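Local coordinates for protein nucleoporin NUP82 (Saccharomyces cerevisiae, PDB 3PBP) that serves as a structural component of the nuclear pore complex, its N-terminal domain containing the region that interacts with NUP116, at residues A[143-146]-A[150-153]. The protein carries 1 engineered substitution. Sequence-based numbering, arbitrary orientation.
Sequences VVLK and TITM
Val144 and Thr152 form the antiparallel hydrogen-bonded pair at the middle of this hairpin. The N of Val144 donates to the O of Thr152 at 2.6 Å. The return bond, Thr152 N to Val144 O, is 2.7 Å long. A third bond, from Lys146 N to Thr150 O at 3.0 Å, lies near the turn. All three are nearly straight. Val143 with Met153 and Leu145 with Ile151 are the non-hydrogen-bonded pairs.

Val143, Leu145, Ile151 and Met153 share one face. Ile151 is central there. Its CG2 reaches diagonally to Val143 CG1 at 3.5 Å, while its CG1 meets Leu145 CD1 at 3.7 Å. With chi1 at -58°, CG1 stands anti to the carbonyl carbon and is directed toward Leu145, and CG2, anti to the backbone N, toward Val143. Phe187, Ile182 and Leu185 of strand 182-187 pack on this apolar face.

Near the turn, Thr150 and Lys146 lie side by side and point the same way. The methyl CG2 of Thr150 touches Lys146 CB at 3.6 Å and CD at 3.7 Å. The extended lysine chain carries NZ on to a hydrogen bond with Tyr114 OH.

These strands are the inner pair of a four-stranded antiparallel sheet, consistent with one blade of a beta-propeller. Backbone bonds fix their register, and apolar contacts join them to strand 182-187. With its methylenes against the Thr150 methyl and its amino group bonded to Tyr114, Lys146 is accommodated at a buried end of the hairpin.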
ATOM      1  N   VAL A 143      -3.900  -5.053  -9.274  1.00 49.23           N
ATOM      2  CA  VAL A 143      -2.742  -4.892  -8.419  1.00 48.48           C
ATOM      3  C   VAL A 143      -2.616  -6.138  -7.563  1.00 48.83           C
ATOM      4  O   VAL A 143      -3.564  -6.528  -6.879  1.00 50.42           O
ATOM      5  CB  VAL A 143      -2.917  -3.645  -7.543  1.00 46.82           C
ATOM      6  CG1 VAL A 143      -1.667  -3.380  -6.720  1.00 46.20           C
ATOM      7  CG2 VAL A 143      -3.244  -2.472  -8.425  1.00 46.26           C
ATOM      8  N   VAL A 144      -1.447  -6.769  -7.600  1.00 48.19           N
ATOM      9  CA  VAL A 144      -1.244  -7.997  -6.847  1.00 47.28           C
ATOM     10  C   VAL A 144      -0.141  -7.910  -5.799  1.00 47.75           C
ATOM     11  O   VAL A 144       1.008  -7.601  -6.120  1.00 49.37           O
ATOM     12  CB  VAL A 144      -0.941  -9.181  -7.823  1.00 46.12           C
ATOM     13  CG1 VAL A 144      -0.754 -10.475  -7.046  1.00 45.06           C
ATOM     14  CG2 VAL A 144      -2.081  -9.325  -8.834  1.00 43.65           C
ATOM     15  N   LEU A 145      -0.501  -8.179  -4.548  1.00 47.75           N
ATOM     16  CA  LEU A 145       0.463  -8.181  -3.449  1.00 49.55           C
ATOM     17  C   LEU A 145       0.796  -9.641  -3.112  1.00 51.11           C
ATOM     18  O   LEU A 145      -0.111 -10.454  -2.884  1.00 51.05           O
ATOM     19  CB  LEU A 145      -0.125  -7.501  -2.208  1.00 47.64           C
ATOM     20  CG  LEU A 145       0.699  -7.701  -0.936  1.00 46.33           C
ATOM     21  CD1 LEU A 145       1.944  -6.830  -1.018  1.00 46.07           C
ATOM     22  CD2 LEU A 145      -0.120  -7.352   0.292  1.00 47.53           C
ATOM     23  N   LYS A 146       2.085  -9.976  -3.081  1.00 52.94           N
ATOM     24  CA  LYS A 146       2.501 -11.351  -2.757  1.00 55.62           C
ATOM     25  C   LYS A 146       3.154 -11.455  -1.364  1.00 56.44           C
ATOM     26  O   LYS A 146       3.454 -10.432  -0.746  1.00 56.31           O
ATOM     27  CB  LYS A 146       3.471 -11.863  -3.835  1.00 55.06           C
ATOM     28  CG  LYS A 146       2.808 -12.133  -5.180  1.00 54.95           C
ATOM     29  CD  LYS A 146       3.834 -12.386  -6.278  1.00 53.26           C
ATOM     30  CE  LYS A 146       3.153 -12.766  -7.584  1.00 53.08           C
ATOM     31  NZ  LYS A 146       4.082 -12.654  -8.730  1.00 52.94           N
ATOM     32  N   THR A 150       6.026  -7.875  -2.430  1.00 62.42           N
ATOM     33  CA  THR A 150       6.195  -7.379  -3.768  1.00 61.48           C
ATOM     34  C   THR A 150       4.783  -6.991  -4.255  1.00 60.85           C
ATOM     35  O   THR A 150       3.798  -7.673  -3.937  1.00 61.38           O
ATOM     36  CB  THR A 150       6.834  -8.507  -4.645  1.00 61.91           C
ATOM     37  OG1 THR A 150       7.569  -7.921  -5.720  1.00 63.14           O
ATOM     38  CG2 THR A 150       5.766  -9.444  -5.213  1.00 61.40           C
ATOM     39  N   ILE A 151       4.676  -5.890  -4.996  1.00 59.39           N
ATOM     40  CA  ILE A 151       3.375  -5.442  -5.514  1.00 57.20           C
ATOM     41  C   ILE A 151       3.468  -5.369  -7.035  1.00 57.04           C
ATOM     42  O   ILE A 151       4.306  -4.656  -7.581  1.00 57.95           O
ATOM     43  CB  ILE A 151       2.993  -4.059  -4.935  1.00 56.39           C
ATOM     44  CG1 ILE A 151       2.949  -4.138  -3.400  1.00 53.74           C
ATOM     45  CG2 ILE A 151       1.639  -3.616  -5.489  1.00 55.45           C
ATOM     46  CD1 ILE A 151       2.892  -2.796  -2.701  1.00 51.98           C
ATOM     47  N   THR A 152       2.602  -6.104  -7.717  1.00 57.17           N
ATOM     48  CA  THR A 152       2.633  -6.156  -9.178  1.00 58.35           C
ATOM     49  C   THR A 152       1.365  -5.666  -9.888  1.00 58.83           C
ATOM     50  O   THR A 152       0.238  -5.890  -9.425  1.00 57.27           O
ATOM     51  CB  THR A 152       2.903  -7.616  -9.642  1.00 59.10           C
ATOM     52  OG1 THR A 152       3.953  -8.177  -8.842  1.00 58.54           O
ATOM     53  CG2 THR A 152       3.295  -7.658 -11.113  1.00 57.33           C
HETATM   54  N   MSE A 153       1.557  -5.006 -11.024  1.00 59.60           N
HETATM   55  CA  MSE A 153       0.428  -4.525 -11.798  1.00 62.76           C
HETATM   56  C   MSE A 153       0.366  -5.253 -13.130  1.00 63.08           C
HETATM   57  O   MSE A 153       1.307  -5.219 -13.917  1.00 62.60           O
HETATM   58  CB  MSE A 153       0.534  -3.026 -12.056  1.00 66.35           C
HETATM   59  CG  MSE A 153       0.143  -2.138 -10.900  1.00 71.13           C
HETATM   60 SE   MSE A 153       0.162  -0.265 -11.447  1.00 82.47          SE
HETATM   61  CE  MSE A 153       1.979   0.220 -11.000  1.00 74.84           C
TER